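Local coordinates for protein transcriptional regulator (PDB 4YV6) that probably regulates transcription as an Rgg-family factor, binding DNA through a helix-turn-helix domain and sensing a peptide signal through a TPR-like C-terminal domain, at residues B[7-12]-B[60-65]; B[155-160]-B[189-194]. All coordinates share one frame; numbering follows the deposited sequence.

Interaction 1: B[7-12]-B[60-65]; sequences KTLRRL and DEFVST
Phe62 reaches from helix 59-64 to the flank of helix 5-15, where Thr8, Leu9 and Leu12 receive its ring. With CG anti to the backbone N (chi1 -177°), the ring extends toward the first helix although the bond to its CB does not aim there. CG2 of Thr8 lies over one face, and the backbone of Leu9 meets the edge, its N 3.7 Å from Phe62 CE1. Leu12 CD1 comes in obliquely, 3.6 Å from Phe62 CD1. Above the face Thr8 covers, the methyls of Thr8 and Thr65 meet tip to tip, CG2 to CG2 at 3.6 Å; Leu52 of helix 45-54 also packs on Phe62.

The polar part is one bond: Arg11 NH2 donates to Thr65 OG1 at 2.9 Å, nearly straight at 170° and in the guanidinium plane. A bend at chi3 (52°) turns the guanidinium edge to the hydroxyl, while NH1 bonds weakly to Gln139 of the second subunit. Thr8 OG1 is hydrogen-bonded to His66.

Thr65 is thus split by chemistry, its methyl joining the apolar cluster and its hydroxyl held by arginine. The combination joins helix 5-15 to the end of helix 59-64 in the helix-turn-helix region and probably restricts the side-chain rotation of Thr65.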
loop_
_atom_site.group_PDB
_atom_site.type_symbol
_atom_site.label_atom_id
_atom_site.label_comp_id
_atom_site.label_asym_id
_atom_site.label_seq_id
_atom_site.Cartn_x
_atom_site.Cartn_y
_atom_site.Cartn_z
ATOM N N LYS B 7 15.462 -15.411 16.394
ATOM C CA LYS B 7 14.350 -15.546 17.328
ATOM C C LYS B 7 13.018 -15.332 16.618
ATOM O O LYS B 7 12.033 -16.008 16.912
ATOM C CB LYS B 7 14.490 -14.558 18.491
ATOM C CG LYS B 7 14.763 -13.123 18.064
ATOM C CD LYS B 7 13.989 -12.106 18.898
ATOM C CE LYS B 7 14.100 -10.709 18.296
ATOM N NZ LYS B 7 13.429 -9.668 19.124
ATOM N N THR B 8 12.998 -14.397 15.674
ATOM C CA THR B 8 11.770 -14.067 14.962
ATOM C C THR B 8 11.408 -15.160 13.963
ATOM O O THR B 8 10.238 -15.517 13.829
ATOM C CB THR B 8 11.889 -12.726 14.218
ATOM O OG1 THR B 8 12.257 -11.698 15.145
ATOM C CG2 THR B 8 10.560 -12.361 13.550
ATOM N N LEU B 9 12.412 -15.679 13.262
ATOM C CA LEU B 9 12.199 -16.759 12.307
ATOM C C LEU B 9 11.556 -17.943 13.017
ATOM O O LEU B 9 10.624 -18.555 12.500
ATOM C CB LEU B 9 13.524 -17.168 11.649
ATOM C CG LEU B 9 13.515 -18.195 10.501
ATOM C CD1 LEU B 9 13.465 -19.626 11.024
ATOM C CD2 LEU B 9 12.373 -17.950 9.519
ATOM N N ARG B 10 12.056 -18.251 14.210
ATOM C CA ARG B 10 11.535 -19.358 15.005
ATOM C C ARG B 10 10.062 -19.162 15.362
ATOM O O ARG B 10 9.252 -20.073 15.197
ATOM C CB ARG B 10 12.358 -19.526 16.285
ATOM C CG ARG B 10 11.911 -20.701 17.144
ATOM C CD ARG B 10 12.903 -20.994 18.263
ATOM N NE ARG B 10 12.520 -20.375 19.532
ATOM C CZ ARG B 10 11.897 -21.002 20.531
ATOM N NH1 ARG B 10 11.569 -22.286 20.437
ATOM N NH2 ARG B 10 11.601 -20.337 21.640
ATOM N N ARG B 11 9.724 -17.975 15.860
ATOM C CA ARG B 11 8.353 -17.681 16.269
ATOM C C ARG B 11 7.390 -17.770 15.092
ATOM O O ARG B 11 6.282 -18.285 15.227
ATOM C CB ARG B 11 8.266 -16.293 16.907
ATOM C CG ARG B 11 6.852 -15.902 17.317
ATOM C CD ARG B 11 6.834 -14.651 18.181
ATOM N NE ARG B 11 7.575 -13.550 17.573
ATOM C CZ ARG B 11 7.131 -12.816 16.556
ATOM N NH1 ARG B 11 5.946 -13.065 16.013
ATOM N NH2 ARG B 11 7.880 -11.834 16.076
ATOM N N LEU B 12 7.815 -17.259 13.942
ATOM C CA LEU B 12 7.000 -17.317 12.734
ATOM C C LEU B 12 6.873 -18.750 12.222
ATOM O O LEU B 12 5.798 -19.167 11.786
ATOM C CB LEU B 12 7.591 -16.418 11.646
ATOM C CG LEU B 12 7.603 -14.914 11.928
ATOM C CD1 LEU B 12 8.321 -14.177 10.807
ATOM C CD2 LEU B 12 6.190 -14.375 12.098
ATOM N N ASP B 60 10.235 -8.208 3.668
ATOM C CA ASP B 60 9.660 -6.954 4.147
ATOM C C ASP B 60 8.642 -7.197 5.264
ATOM O O ASP B 60 8.550 -6.408 6.205
ATOM C CB ASP B 60 9.013 -6.186 2.992
ATOM C CG ASP B 60 7.904 -6.966 2.320
ATOM O OD1 ASP B 60 8.218 -7.867 1.515
ATOM O OD2 ASP B 60 6.720 -6.672 2.587
ATOM N N GLU B 61 7.883 -8.285 5.159
ATOM C CA GLU B 61 6.993 -8.700 6.243
ATOM C C GLU B 61 7.804 -9.110 7.465
ATOM O O GLU B 61 7.446 -8.792 8.600
ATOM C CB GLU B 61 6.097 -9.866 5.813
ATOM C CG GLU B 61 4.888 -9.473 4.987
ATOM C CD GLU B 61 3.925 -10.632 4.791
ATOM O OE1 GLU B 61 2.767 -10.525 5.244
ATOM O OE2 GLU B 61 4.327 -11.651 4.186
ATOM N N PHE B 62 8.897 -9.824 7.217
ATOM C CA PHE B 62 9.748 -10.345 8.278
ATOM C C PHE B 62 10.378 -9.219 9.094
ATOM O O PHE B 62 10.492 -9.320 10.314
ATOM C CB PHE B 62 10.835 -11.239 7.678
ATOM C CG PHE B 62 11.720 -11.892 8.697
ATOM C CD1 PHE B 62 11.386 -13.121 9.237
ATOM C CD2 PHE B 62 12.893 -11.283 9.105
ATOM C CE1 PHE B 62 12.202 -13.729 10.171
ATOM C CE2 PHE B 62 13.713 -11.885 10.039
ATOM C CZ PHE B 62 13.366 -13.111 10.571
ATOM N N VAL B 63 10.785 -8.151 8.415
ATOM C CA VAL B 63 11.402 -7.009 9.087
ATOM C C VAL B 63 10.367 -6.180 9.849
ATOM O O VAL B 63 10.703 -5.537 10.843
ATOM C CB VAL B 63 12.145 -6.098 8.079
ATOM C CG1 VAL B 63 12.683 -4.841 8.763
ATOM C CG2 VAL B 63 13.289 -6.854 7.421
ATOM N N SER B 64 9.117 -6.188 9.389
ATOM C CA SER B 64 8.062 -5.417 10.050
ATOM C C SER B 64 7.780 -5.993 11.434
ATOM O O SER B 64 7.637 -5.251 12.405
ATOM C CB SER B 64 6.784 -5.399 9.212
ATOM O OG SER B 64 6.197 -6.684 9.147
ATOM N N THR B 65 7.705 -7.319 11.520
ATOM C CA THR B 65 7.713 -7.991 12.814
ATOM C C THR B 65 9.165 -7.946 13.300
ATOM O O THR B 65 9.935 -7.113 12.832
ATOM C CB THR B 65 7.156 -9.441 12.730
ATOM O OG1 THR B 65 6.977 -9.976 14.048
ATOM C CG2 THR B 65 8.069 -10.360 11.927
#

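Interaction 2: B[155-160]-B[189-194]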
loop_
_atom_site.group_PDB
_atom_site.type_symbol
_atom_site.label_atom_id
_atom_site.label_comp_id
_atom_site.label_asym_id
_atom_site.label_seq_id
_atom_site.Cartn_x
_atom_site.Cartn_y
_atom_site.Cartn_z
ATOM N N ILE B 155 10.225 25.153 -4.991
ATOM C CA ILE B 155 10.684 24.856 -6.344
ATOM C C ILE B 155 9.818 25.633 -7.332
ATOM O O ILE B 155 8.592 25.638 -7.208
ATOM C CB ILE B 155 10.607 23.343 -6.656
ATOM C CG1 ILE B 155 11.359 22.538 -5.591
ATOM C CG2 ILE B 155 11.179 23.050 -8.038
ATOM C CD1 ILE B 155 11.085 21.046 -5.638
ATOM N N ASN B 156 10.444 26.300 -8.299
ATOM C CA ASN B 156 9.687 27.049 -9.298
ATOM C C ASN B 156 8.833 26.086 -10.115
ATOM O O ASN B 156 9.163 24.906 -10.231
ATOM C CB ASN B 156 10.617 27.872 -10.201
ATOM C CG ASN B 156 11.667 27.027 -10.903
ATOM O OD1 ASN B 156 11.359 25.999 -11.505
ATOM N ND2 ASN B 156 12.918 27.468 -10.838
ATOM N N TYR B 157 7.731 26.582 -10.666
ATOM C CA TYR B 157 6.754 25.713 -11.314
ATOM C C TYR B 157 7.346 24.896 -12.458
ATOM O O TYR B 157 7.048 23.708 -12.598
ATOM C CB TYR B 157 5.576 26.523 -11.854
ATOM C CG TYR B 157 4.707 25.706 -12.780
ATOM C CD1 TYR B 157 3.813 24.774 -12.275
ATOM C CD2 TYR B 157 4.798 25.850 -14.158
ATOM C CE1 TYR B 157 3.025 24.014 -13.114
ATOM C CE2 TYR B 157 4.013 25.092 -15.006
ATOM C CZ TYR B 157 3.129 24.176 -14.478
ATOM O OH TYR B 157 2.344 23.419 -15.315
ATOM N N ASN B 158 8.180 25.531 -13.274
ATOM C CA ASN B 158 8.705 24.882 -14.469
ATOM C C ASN B 158 9.599 23.696 -14.120
ATOM O O ASN B 158 9.477 22.627 -14.719
ATOM C CB ASN B 158 9.473 25.887 -15.326
ATOM C CG ASN B 158 9.416 25.551 -16.805
ATOM O OD1 ASN B 158 10.222 24.766 -17.308
ATOM N ND2 ASN B 158 8.459 26.146 -17.510
ATOM N N THR B 159 10.492 23.880 -13.153
ATOM C CA THR B 159 11.346 22.787 -12.699
ATOM C C THR B 159 10.492 21.730 -12.014
ATOM O O THR B 159 10.742 20.531 -12.146
ATOM C CB THR B 159 12.442 23.270 -11.727
ATOM O OG1 THR B 159 13.226 24.293 -12.352
ATOM C CG2 THR B 159 13.353 22.119 -11.318
ATOM N N LEU B 160 9.478 22.183 -11.284
ATOM C CA LEU B 160 8.576 21.278 -10.587
ATOM C C LEU B 160 7.820 20.405 -11.580
ATOM O O LEU B 160 7.552 19.235 -11.309
ATOM C CB LEU B 160 7.590 22.063 -9.719
ATOM C CG LEU B 160 6.587 21.236 -8.909
ATOM C CD1 LEU B 160 7.304 20.291 -7.954
ATOM C CD2 LEU B 160 5.640 22.150 -8.146
ATOM N N ILE B 189 -1.358 15.132 -9.133
ATOM C CA ILE B 189 -2.564 15.940 -8.999
ATOM C C ILE B 189 -2.219 17.330 -8.469
ATOM O O ILE B 189 -2.780 18.330 -8.916
ATOM C CB ILE B 189 -3.589 15.272 -8.056
ATOM C CG1 ILE B 189 -4.113 13.975 -8.675
ATOM C CG2 ILE B 189 -4.761 16.213 -7.766
ATOM C CD1 ILE B 189 -4.855 13.082 -7.699
ATOM N N ASN B 190 -1.304 17.385 -7.507
ATOM C CA ASN B 190 -0.899 18.654 -6.914
ATOM C C ASN B 190 -0.204 19.553 -7.930
ATOM O O ASN B 190 -0.307 20.778 -7.857
ATOM C CB ASN B 190 0.020 18.418 -5.713
ATOM C CG ASN B 190 -0.703 17.785 -4.538
ATOM O OD1 ASN B 190 -1.933 17.787 -4.474
ATOM N ND2 ASN B 190 0.062 17.247 -3.596
ATOM N N CYS B 191 0.504 18.945 -8.877
ATOM C CA CYS B 191 1.141 19.703 -9.945
ATOM C C CYS B 191 0.099 20.132 -10.973
ATOM O O CYS B 191 0.222 21.192 -11.588
ATOM C CB CYS B 191 2.239 18.881 -10.619
ATOM S SG CYS B 191 3.159 19.801 -11.875
ATOM N N LEU B 192 -0.923 19.301 -11.156
ATOM C CA LEU B 192 -2.013 19.620 -12.070
ATOM C C LEU B 192 -2.790 20.837 -11.572
ATOM O O LEU B 192 -3.236 21.662 -12.366
ATOM C CB LEU B 192 -2.951 18.420 -12.231
ATOM C CG LEU B 192 -4.209 18.655 -13.073
ATOM C CD1 LEU B 192 -3.852 19.123 -14.473
ATOM C CD2 LEU B 192 -5.049 17.388 -13.133
ATOM N N ILE B 193 -2.947 20.941 -10.257
ATOM C CA ILE B 193 -3.635 22.081 -9.656
ATOM C C ILE B 193 -2.927 23.385 -10.014
ATOM O O ILE B 193 -3.571 24.376 -10.360
ATOM C CB ILE B 193 -3.719 21.943 -8.118
ATOM C CG1 ILE B 193 -4.669 20.804 -7.744
ATOM C CG2 ILE B 193 -4.208 23.248 -7.476
ATOM C CD1 ILE B 193 -4.596 20.379 -6.285
ATOM N N ILE B 194 -1.601 23.379 -9.925
ATOM C CA ILE B 194 -0.809 24.562 -10.242
ATOM C C ILE B 194 -0.845 24.853 -11.743
ATOM O O ILE B 194 -0.807 26.010 -12.158
ATOM C CB ILE B 194 0.654 24.400 -9.785
ATOM C CG1 ILE B 194 0.704 24.064 -8.291
ATOM C CG2 ILE B 194 1.446 25.674 -10.067
ATOM C CD1 ILE B 194 2.084 23.709 -7.783
#
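Tyr157 and Ile194 make the closest side-chain contact between 155-160 and 189-194. The tyrosine ring and the isoleucine pass alongside one another, pointing opposite ways, with Ile194 CG2 3.4 Å from Tyr157 CD1 and oblique to the ring. One turn along, Leu160 lies roughly perpendicular to Ile194, and its CD2 branch meets Ile194 CD1 at 3.9 Å. Ile194 serves both neighbours because its CG2 stands anti to the backbone N and its CG1 anti to the carbonyl carbon (chi1 -55°), which sends CG2 to the tyrosine and the CG1-CD1 arm to the leucine.

A looser sulfur-aromatic contact adds Cys191. Its SG sits 5.5 Å from the centroid of the Tyr157 ring, 57° off the normal, while its carbonyl O lies near the plane at the ring edge. The phenol OH of Tyr157 is hydrogen-bonded to Ser195 and His203, which helps hold the ring in place, and Tyr200 stacks on it.

Within 155-160, Asn156 is the N-cap. Its OD1 takes two bonds from Thr159, one from the backbone N at 2.8 Å and one from OG1 at 2.7 Å, the latter in the plane of the side-chain carbonyl, on a lone pair.

In this all-helical domain, helix 142-151 packs on Ile155 and Leu160, and helix 124-136 on Ile155 and Thr159. On helix 179-197, Leu192, whose CB points away from 155-160, packs on helices 201-214 and 221-237.

Interaction 1 comes first along the chain and is complete before interaction 2 begins. Their centres are 41 Å apart, their nearest atoms about 25 Å, and they lie on opposite sides of the chain's centre. They share no helix: interaction 1 joins helices 5-15 and 59-64 of the helix-turn-helix region, whereas interaction 2 joins helices 157-168 and 179-197 of the Rgg C-terminal region. Across the dimer they come closer in kind: Asn180, on helix 179-197 of the second subunit, the counterpart of the helix in interaction 2, bonds to Glu61 beside interaction 1, as does that subunit's Tyr142. One contact thus belongs to the probable DNA-binding module at the dimer interface, the other to helix packing within the probably TPR-like C-terminal region.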